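Local coordinates for tubulin-like protein CetZ (Methanosaeta thermophila, PDB 3ZID) that binds GTP and probably hydrolyses it, as a tubulin/FtsZ-family cytoskeletal protein thought to take part in the control of cell shape, at residues Ile97-Phe103 with Leu128-Tyr132; Gln199-Phe203 with Thr233-Tyr237. One frame throughout, in Å; residues are numbered along the deposited sequence.

Contact 1 closes before contact 2 opens along the chain, and the two lie apart, with centres about 25 Å from each other and nearest atoms about 14 Å. Contact 1 joins the C-terminal ends of helices 79-98 and 117-131, both packed against the six-stranded parallel sheet of the GTPase domain. Contact 2 sets the long helix 186-210, which follows that sheet in the chain, against edge strand 232-238 of the mixed four-stranded sheet. One contact thus lies wholly within the nucleotide-binding half, toward its periphery and away from the annotated sites, whereas the other ties the central helix of the tubulin/FtsZ fold to the second sheet.

Contact 1: residues Ile97-Phe103 with Leu128-Tyr132; sequences IEKRGDF and LKKRY
Tyr132 reaches across from the end of helix 117-131, and its hydroxyl donates to the carbonyl oxygen of Gly101, with OH to O at 3.1 Å. The donor sits almost straight out from that carbonyl, at a C=O...OH angle of 172°. Chi1 of Tyr132 (-62°) puts CG opposite the carbonyl carbon and sends the ring toward the loop leaving helix 79-98, to which the phenol is tied at its far end, while CG2 of Ile97 packs against Tyr132 OH at 3.6 Å. Phe103 lies beside Tyr132, pointing the same way, and turns its edge to the tyrosine face in an offset edge-to-face pair with planes at 61°. The backbone N of Phe103, buried by the contact, has no partner in the model. Further in, CD1 of Ile97 meets CD2 of Leu128 at 4.0 Å, and both side chains rest on Leu7 of strand 3-9.

On the outer side Glu98 OE2 comes in the guanidinium plane of Arg131 to form a long salt bridge, 3.4 Å to NE. Water 1 completes the link, giving a hydrogen to Glu98 OE2 and accepting one from Arg131 NE at 2.6 Å. Arg131 NH1 turns instead to Glu127, its stronger partner, one helical turn back. Gly101 N is satisfied by Glu98 O in a type I turn; the backbone angles of Gly101 would jam a CB against the preceding carbonyl oxygen. These are two helix ends of successive beta-alpha-beta crossovers, packed side by side on one face of the Rossmann-like GTPase sheet of the tubulin/FtsZ family.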
ATOM      1  N   ILE A  97       5.086  -2.157  20.237  1.00 45.92           N
ATOM      2  CA  ILE A  97       6.039  -1.505  19.348  1.00 42.45           C
ATOM      3  C   ILE A  97       7.233  -0.949  20.117  1.00 41.12           C
ATOM      4  O   ILE A  97       8.384  -1.196  19.754  1.00 36.91           O
ATOM      5  CB  ILE A  97       5.352  -0.382  18.559  1.00 36.22           C
ATOM      6  CG1 ILE A  97       4.334  -0.994  17.597  1.00 31.98           C
ATOM      7  CG2 ILE A  97       6.378   0.482  17.848  1.00 27.76           C
ATOM      8  CD1 ILE A  97       3.324  -0.022  17.070  1.00 36.08           C
ATOM      9  N   GLU A  98       6.954  -0.222  21.197  1.00 48.40           N
ATOM     10  CA  GLU A  98       8.015   0.399  21.991  1.00 52.88           C
ATOM     11  C   GLU A  98       8.975  -0.608  22.627  1.00 49.62           C
ATOM     12  O   GLU A  98      10.141  -0.295  22.853  1.00 51.11           O
ATOM     13  CB  GLU A  98       7.429   1.353  23.031  1.00 63.68           C
ATOM     14  CG  GLU A  98       6.899   2.635  22.405  1.00 78.63           C
ATOM     15  CD  GLU A  98       5.935   3.389  23.301  1.00 93.69           C
ATOM     16  OE1 GLU A  98       5.589   2.872  24.386  1.00100.77           O
ATOM     17  OE2 GLU A  98       5.529   4.507  22.918  1.00 95.55           O
ATOM     18  N   LYS A  99       8.497  -1.822  22.880  1.00 53.16           N
ATOM     19  CA  LYS A  99       9.348  -2.883  23.416  1.00 54.23           C
ATOM     20  C   LYS A  99      10.518  -3.220  22.498  1.00 52.35           C
ATOM     21  O   LYS A  99      11.512  -3.786  22.946  1.00 47.45           O
ATOM     22  CB  LYS A  99       8.540  -4.169  23.615  1.00 56.91           C
ATOM     23  CG  LYS A  99       7.492  -4.119  24.708  1.00 62.12           C
ATOM     24  CD  LYS A  99       6.839  -5.482  24.884  1.00 65.89           C
ATOM     25  CE  LYS A  99       5.837  -5.474  26.032  1.00 72.88           C
ATOM     26  NZ  LYS A  99       5.238  -6.820  26.252  1.00 75.84           N
ATOM     27  N   ARG A 100      10.400  -2.865  21.219  1.00 50.11           N
ATOM     28  CA  ARG A 100      11.398  -3.253  20.236  1.00 44.63           C
ATOM     29  C   ARG A 100      12.393  -2.152  19.911  1.00 48.59           C
ATOM     30  O   ARG A 100      13.190  -2.291  18.986  1.00 50.06           O
ATOM     31  CB  ARG A 100      10.721  -3.773  18.975  1.00 44.49           C
ATOM     32  CG  ARG A 100       9.682  -4.807  19.296  1.00 45.22           C
ATOM     33  CD  ARG A 100       9.319  -5.668  18.115  1.00 42.94           C
ATOM     34  NE  ARG A 100       8.364  -6.690  18.527  1.00 40.72           N
ATOM     35  CZ  ARG A 100       8.160  -7.829  17.881  1.00 47.12           C
ATOM     36  NH1 ARG A 100       8.855  -8.104  16.778  1.00 51.86           N
ATOM     37  NH2 ARG A 100       7.265  -8.692  18.343  1.00 45.43           N
ATOM     38  N   GLY A 101      12.356  -1.061  20.669  1.00 50.99           N
ATOM     39  CA  GLY A 101      13.400  -0.057  20.553  1.00 52.83           C
ATOM     40  C   GLY A 101      13.094   1.106  19.633  1.00 51.06           C
ATOM     41  O   GLY A 101      11.932   1.446  19.395  1.00 49.22           O
ATOM     42  N   ASP A 102      14.153   1.737  19.138  1.00 47.57           N
ATOM     43  CA  ASP A 102      14.008   2.878  18.248  1.00 46.06           C
ATOM     44  C   ASP A 102      14.023   2.426  16.810  1.00 32.90           C
ATOM     45  O   ASP A 102      14.589   1.390  16.487  1.00 36.39           O
ATOM     46  CB  ASP A 102      15.118   3.912  18.462  1.00 54.62           C
ATOM     47  CG  ASP A 102      14.814   4.882  19.579  1.00 69.92           C
ATOM     48  OD1 ASP A 102      13.624   5.084  19.895  1.00 77.71           O
ATOM     49  OD2 ASP A 102      15.771   5.454  20.139  1.00 76.25           O
ATOM     50  N   PHE A 103      13.372   3.205  15.955  1.00 33.73           N
ATOM     51  CA  PHE A 103      13.322   2.927  14.529  1.00 30.29           C
ATOM     52  C   PHE A 103      13.544   4.185  13.739  1.00 23.91           C
ATOM     53  O   PHE A 103      13.074   5.252  14.120  1.00 30.62           O
ATOM     54  CB  PHE A 103      11.981   2.318  14.155  1.00 26.76           C
ATOM     55  CG  PHE A 103      11.707   1.054  14.872  1.00 28.62           C
ATOM     56  CD1 PHE A 103      12.377  -0.112  14.512  1.00 31.39           C
ATOM     57  CD2 PHE A 103      10.842   1.033  15.947  1.00 25.92           C
ATOM     58  CE1 PHE A 103      12.153  -1.286  15.189  1.00 32.43           C
ATOM     59  CE2 PHE A 103      10.608  -0.129  16.622  1.00 28.95           C
ATOM     60  CZ  PHE A 103      11.268  -1.300  16.247  1.00 30.06           C
ATOM     61  N   LEU A 128       2.441   7.111  16.169  1.00 28.54           N
ATOM     62  CA  LEU A 128       3.846   6.806  15.881  1.00 33.42           C
ATOM     63  C   LEU A 128       4.670   8.058  15.578  1.00 37.15           C
ATOM     64  O   LEU A 128       5.838   8.166  15.997  1.00 33.35           O
ATOM     65  CB  LEU A 128       3.958   5.802  14.718  1.00 30.57           C
ATOM     66  CG  LEU A 128       3.500   4.373  15.027  1.00 35.14           C
ATOM     67  CD1 LEU A 128       3.431   3.535  13.761  1.00 35.65           C
ATOM     68  CD2 LEU A 128       4.398   3.718  16.076  1.00 44.26           C
ATOM     69  N   LYS A 129       4.068   8.996  14.846  1.00 32.00           N
ATOM     70  CA  LYS A 129       4.750  10.239  14.484  1.00 34.26           C
ATOM     71  C   LYS A 129       5.109  11.045  15.718  1.00 35.79           C
ATOM     72  O   LYS A 129       6.134  11.712  15.735  1.00 34.67           O
ATOM     73  CB  LYS A 129       3.915  11.098  13.538  1.00 38.26           C
ATOM     74  CG  LYS A 129       3.894  10.638  12.102  1.00 40.02           C
ATOM     75  CD  LYS A 129       3.044  11.586  11.287  1.00 46.77           C
ATOM     76  CE  LYS A 129       3.631  12.988  11.318  1.00 47.67           C
ATOM     77  NZ  LYS A 129       2.580  14.026  11.093  1.00 53.16           N
ATOM     78  N   LYS A 130       4.243  11.000  16.731  1.00 41.55           N
ATOM     79  CA  LYS A 130       4.525  11.634  18.017  1.00 45.08           C
ATOM     80  C   LYS A 130       5.713  10.993  18.724  1.00 46.72           C
ATOM     81  O   LYS A 130       6.551  11.685  19.275  1.00 50.30           O
ATOM     82  CB  LYS A 130       3.331  11.521  18.958  1.00 39.29           C
ATOM     83  CG  LYS A 130       2.098  12.262  18.546  1.00 43.71           C
ATOM     84  CD  LYS A 130       1.019  11.988  19.590  1.00 46.89           C
ATOM     85  CE  LYS A 130      -0.351  12.334  19.101  1.00 48.60           C
ATOM     86  NZ  LYS A 130      -1.376  11.868  20.078  1.00 54.79           N
ATOM     87  N   ARG A 131       5.776   9.664  18.699  1.00 48.12           N
ATOM     88  CA  ARG A 131       6.765   8.927  19.478  1.00 49.48           C
ATOM     89  C   ARG A 131       8.119   8.816  18.786  1.00 53.30           C
ATOM     90  O   ARG A 131       9.159   8.801  19.446  1.00 60.38           O
ATOM     91  CB  ARG A 131       6.225   7.539  19.822  1.00 51.97           C
ATOM     92  CG  ARG A 131       5.194   7.565  20.932  1.00 65.85           C
ATOM     93  CD  ARG A 131       4.204   6.417  20.801  1.00 72.44           C
ATOM     94  NE  ARG A 131       3.093   6.536  21.747  1.00 75.01           N
ATOM     95  CZ  ARG A 131       2.051   7.351  21.590  1.00 71.77           C
ATOM     96  NH1 ARG A 131       1.972   8.142  20.529  1.00 65.76           N
ATOM     97  NH2 ARG A 131       1.087   7.381  22.501  1.00 74.03           N
ATOM     98  N   TYR A 132       8.099   8.785  17.457  1.00 46.25           N
ATOM     99  CA  TYR A 132       9.315   8.655  16.661  1.00 37.87           C
ATOM    100  C   TYR A 132       9.393   9.830  15.702  1.00 32.82           C
ATOM    101  O   TYR A 132       9.203   9.662  14.501  1.00 35.23           O
ATOM    102  CB  TYR A 132       9.279   7.353  15.863  1.00 33.81           C
ATOM    103  CG  TYR A 132       9.224   6.100  16.716  1.00 35.19           C
ATOM    104  CD1 TYR A 132      10.371   5.588  17.317  1.00 35.50           C
ATOM    105  CD2 TYR A 132       8.032   5.417  16.896  1.00 32.95           C
ATOM    106  CE1 TYR A 132      10.327   4.437  18.088  1.00 38.54           C
ATOM    107  CE2 TYR A 132       7.971   4.267  17.666  1.00 40.99           C
ATOM    108  CZ  TYR A 132       9.122   3.778  18.263  1.00 41.66           C
ATOM    109  OH  TYR A 132       9.061   2.631  19.034  1.00 38.60           O
TER
HETATM  110  O   HOH W   1       2.827   5.013  23.855  1.00 62.84           O

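Contact 2: residues Gln199-Phe203 with Thr233-Tyr237; sequences QRLLF and TLGYY
Arg200 reaches past Leu234 and crosses Tyr236 at a slant, where segments 199-203 and 233-237 run at 92° to each other, between helix 186-210 and strand 232-238. Its CB touches Leu234 CD1 at 3.7 Å, and CG moves on to Tyr236, where it approaches CB and CD2. CD comes near both Tyr236 CB and the carbonyl oxygen of Leu234. From NE outward the flat group lies against the tyrosine's CB rather than over its ring: Tyr236 CB sits 3.3 Å above the guanidinium plane, over its centre. At the tip Arg200 NH1 donates to Leu234 O at 3.0 Å; the acceptor lies in the guanidinium plane, but the bond is bent, 137° at the hydrogen, and reaches the oxygen from above the carbonyl plane. NH1 also serves Gly258 O, its stronger partner.

The ring of Tyr236 swings up to the helix because chi1 (-178°) sets CG opposite the backbone N; there CE2 touches Phe203 CD2 at 3.4 Å, rim to rim and nearly perpendicular. The Gln199 amide packs against CZ and OH without a hydrogen bond; the hydroxyl is hydrogen-bonded to Arg315 NH1 instead. A leucine in place of Arg200 would probably leave the carbonyls of Leu234 and Gly258 without this shared donor and uncover Tyr236 CB. The contact therefore joins apolar packing to a buried positive charge, which backbone carbonyls probably stabilise through their dipoles.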
ATOM      1  N   GLN A 199       8.634  -8.201  -2.445  1.00 21.45           N
ATOM      2  CA  GLN A 199       9.879  -8.193  -3.207  1.00 22.57           C
ATOM      3  C   GLN A 199      10.391  -6.775  -3.343  1.00 21.83           C
ATOM      4  O   GLN A 199      11.569  -6.490  -3.085  1.00 18.95           O
ATOM      5  CB  GLN A 199       9.636  -8.767  -4.589  1.00 20.86           C
ATOM      6  CG  GLN A 199      10.876  -9.036  -5.400  1.00 23.63           C
ATOM      7  CD  GLN A 199      10.536  -9.807  -6.675  1.00 37.58           C
ATOM      8  OE1 GLN A 199       9.433  -9.670  -7.222  1.00 38.64           O
ATOM      9  NE2 GLN A 199      11.468 -10.628  -7.138  1.00 37.88           N
ATOM     10  N   ARG A 200       9.481  -5.873  -3.690  1.00 18.45           N
ATOM     11  CA  ARG A 200       9.841  -4.477  -3.847  1.00 18.02           C
ATOM     12  C   ARG A 200      10.250  -3.812  -2.538  1.00 13.93           C
ATOM     13  O   ARG A 200      11.220  -3.079  -2.524  1.00 19.61           O
ATOM     14  CB  ARG A 200       8.715  -3.702  -4.535  1.00 12.24           C
ATOM     15  CG  ARG A 200       8.669  -4.000  -6.028  1.00 23.17           C
ATOM     16  CD  ARG A 200       7.292  -3.824  -6.626  1.00 20.40           C
ATOM     17  NE  ARG A 200       7.089  -4.721  -7.766  1.00 21.00           N
ATOM     18  CZ  ARG A 200       6.570  -4.346  -8.924  1.00 21.89           C
ATOM     19  NH1 ARG A 200       6.204  -3.078  -9.129  1.00 21.32           N
ATOM     20  NH2 ARG A 200       6.438  -5.237  -9.891  1.00 29.47           N
ATOM     21  N   LEU A 201       9.566  -4.115  -1.431  1.00 11.78           N
ATOM     22  CA  LEU A 201       9.895  -3.490  -0.149  1.00 12.79           C
ATOM     23  C   LEU A 201      11.268  -3.940   0.347  1.00 13.58           C
ATOM     24  O   LEU A 201      12.035  -3.154   0.901  1.00 14.23           O
ATOM     25  CB  LEU A 201       8.851  -3.831   0.920  1.00 15.59           C
ATOM     26  CG  LEU A 201       7.461  -3.182   0.817  1.00 23.01           C
ATOM     27  CD1 LEU A 201       6.570  -3.669   1.976  1.00 27.63           C
ATOM     28  CD2 LEU A 201       7.575  -1.670   0.789  1.00 19.26           C
ATOM     29  N   LEU A 202      11.536  -5.233   0.179  1.00 11.71           N
ATOM     30  CA  LEU A 202      12.823  -5.798   0.568  1.00 17.64           C
ATOM     31  C   LEU A 202      13.964  -5.218  -0.259  1.00 12.90           C
ATOM     32  O   LEU A 202      15.030  -4.914   0.273  1.00 18.08           O
ATOM     33  CB  LEU A 202      12.787  -7.319   0.487  1.00 16.25           C
ATOM     34  CG  LEU A 202      12.026  -7.913   1.675  1.00 15.43           C
ATOM     35  CD1 LEU A 202      11.774  -9.393   1.455  1.00 17.01           C
ATOM     36  CD2 LEU A 202      12.829  -7.663   2.967  1.00 17.73           C
ATOM     37  N   PHE A 203      13.725  -5.033  -1.549  1.00 14.31           N
ATOM     38  CA  PHE A 203      14.697  -4.388  -2.428  1.00 16.79           C
ATOM     39  C   PHE A 203      14.901  -2.944  -1.912  1.00 19.51           C
ATOM     40  O   PHE A 203      16.035  -2.484  -1.763  1.00 17.41           O
ATOM     41  CB  PHE A 203      14.167  -4.426  -3.875  1.00 20.34           C
ATOM     42  CG  PHE A 203      15.146  -3.962  -4.935  1.00 22.44           C
ATOM     43  CD1 PHE A 203      16.399  -3.489  -4.614  1.00 24.10           C
ATOM     44  CD2 PHE A 203      14.789  -4.019  -6.275  1.00 21.07           C
ATOM     45  CE1 PHE A 203      17.288  -3.064  -5.615  1.00 25.38           C
ATOM     46  CE2 PHE A 203      15.660  -3.598  -7.276  1.00 20.57           C
ATOM     47  CZ  PHE A 203      16.911  -3.112  -6.939  1.00 17.62           C
ATOM     48  N   THR A 233       4.182   5.045  -5.761  1.00 18.65           N
ATOM     49  CA  THR A 233       4.177   3.611  -5.910  1.00 22.09           C
ATOM     50  C   THR A 233       5.597   3.127  -6.130  1.00 20.29           C
ATOM     51  O   THR A 233       6.528   3.938  -6.148  1.00 15.59           O
ATOM     52  CB  THR A 233       3.228   3.147  -7.048  1.00 15.60           C
ATOM     53  OG1 THR A 233       2.955   1.744  -6.899  1.00 18.37           O
ATOM     54  CG2 THR A 233       3.842   3.402  -8.428  1.00 16.19           C
ATOM     55  N   LEU A 234       5.757   1.812  -6.247  1.00 15.44           N
ATOM     56  CA  LEU A 234       7.054   1.213  -6.533  1.00 19.56           C
ATOM     57  C   LEU A 234       6.990   0.503  -7.887  1.00 22.55           C
ATOM     58  O   LEU A 234       6.047  -0.238  -8.174  1.00 20.89           O
ATOM     59  CB  LEU A 234       7.428   0.194  -5.457  1.00 13.23           C
ATOM     60  CG  LEU A 234       7.569   0.723  -4.040  1.00 18.68           C
ATOM     61  CD1 LEU A 234       7.922  -0.412  -3.075  1.00 12.52           C
ATOM     62  CD2 LEU A 234       8.652   1.793  -3.992  1.00 24.64           C
ATOM     63  N   GLY A 235       8.017   0.698  -8.698  1.00 21.55           N
ATOM     64  CA  GLY A 235       8.170  -0.059  -9.932  1.00 22.31           C
ATOM     65  C   GLY A 235       9.360  -1.019  -9.838  1.00 22.34           C
ATOM     66  O   GLY A 235      10.236  -0.875  -8.995  1.00 21.41           O
ATOM     67  N   TYR A 236       9.380  -2.021 -10.699  1.00 19.77           N
ATOM     68  CA  TYR A 236      10.363  -3.068 -10.546  1.00 23.70           C
ATOM     69  C   TYR A 236      10.544  -3.780 -11.857  1.00 25.32           C
ATOM     70  O   TYR A 236       9.589  -3.949 -12.608  1.00 24.87           O
ATOM     71  CB  TYR A 236       9.873  -4.063  -9.517  1.00 20.18           C
ATOM     72  CG  TYR A 236      10.808  -5.198  -9.205  1.00 23.26           C
ATOM     73  CD1 TYR A 236      10.781  -6.384  -9.925  1.00 23.16           C
ATOM     74  CD2 TYR A 236      11.694  -5.093  -8.146  1.00 26.59           C
ATOM     75  CE1 TYR A 236      11.628  -7.430  -9.596  1.00 19.29           C
ATOM     76  CE2 TYR A 236      12.524  -6.117  -7.813  1.00 30.24           C
ATOM     77  CZ  TYR A 236      12.503  -7.276  -8.541  1.00 26.83           C
ATOM     78  OH  TYR A 236      13.360  -8.280  -8.165  1.00 32.81           O
ATOM     79  N   TYR A 237      11.778  -4.171 -12.141  1.00 16.37           N
ATOM     80  CA  TYR A 237      12.055  -5.028 -13.273  1.00 17.90           C
ATOM     81  C   TYR A 237      13.325  -5.798 -13.060  1.00 16.79           C
ATOM     82  O   TYR A 237      14.349  -5.216 -12.751  1.00 17.65           O
ATOM     83  CB  TYR A 237      12.171  -4.220 -14.552  1.00 23.32           C
ATOM     84  CG  TYR A 237      12.463  -5.088 -15.760  1.00 29.77           C
ATOM     85  CD1 TYR A 237      11.464  -5.810 -16.398  1.00 27.04           C
ATOM     86  CD2 TYR A 237      13.761  -5.200 -16.238  1.00 28.39           C
ATOM     87  CE1 TYR A 237      11.753  -6.600 -17.496  1.00 22.16           C
ATOM     88  CE2 TYR A 237      14.052  -5.977 -17.335  1.00 29.10           C
ATOM     89  CZ  TYR A 237      13.054  -6.678 -17.945  1.00 22.38           C
ATOM     90  OH  TYR A 237      13.370  -7.454 -19.015  1.00 28.36           O
TER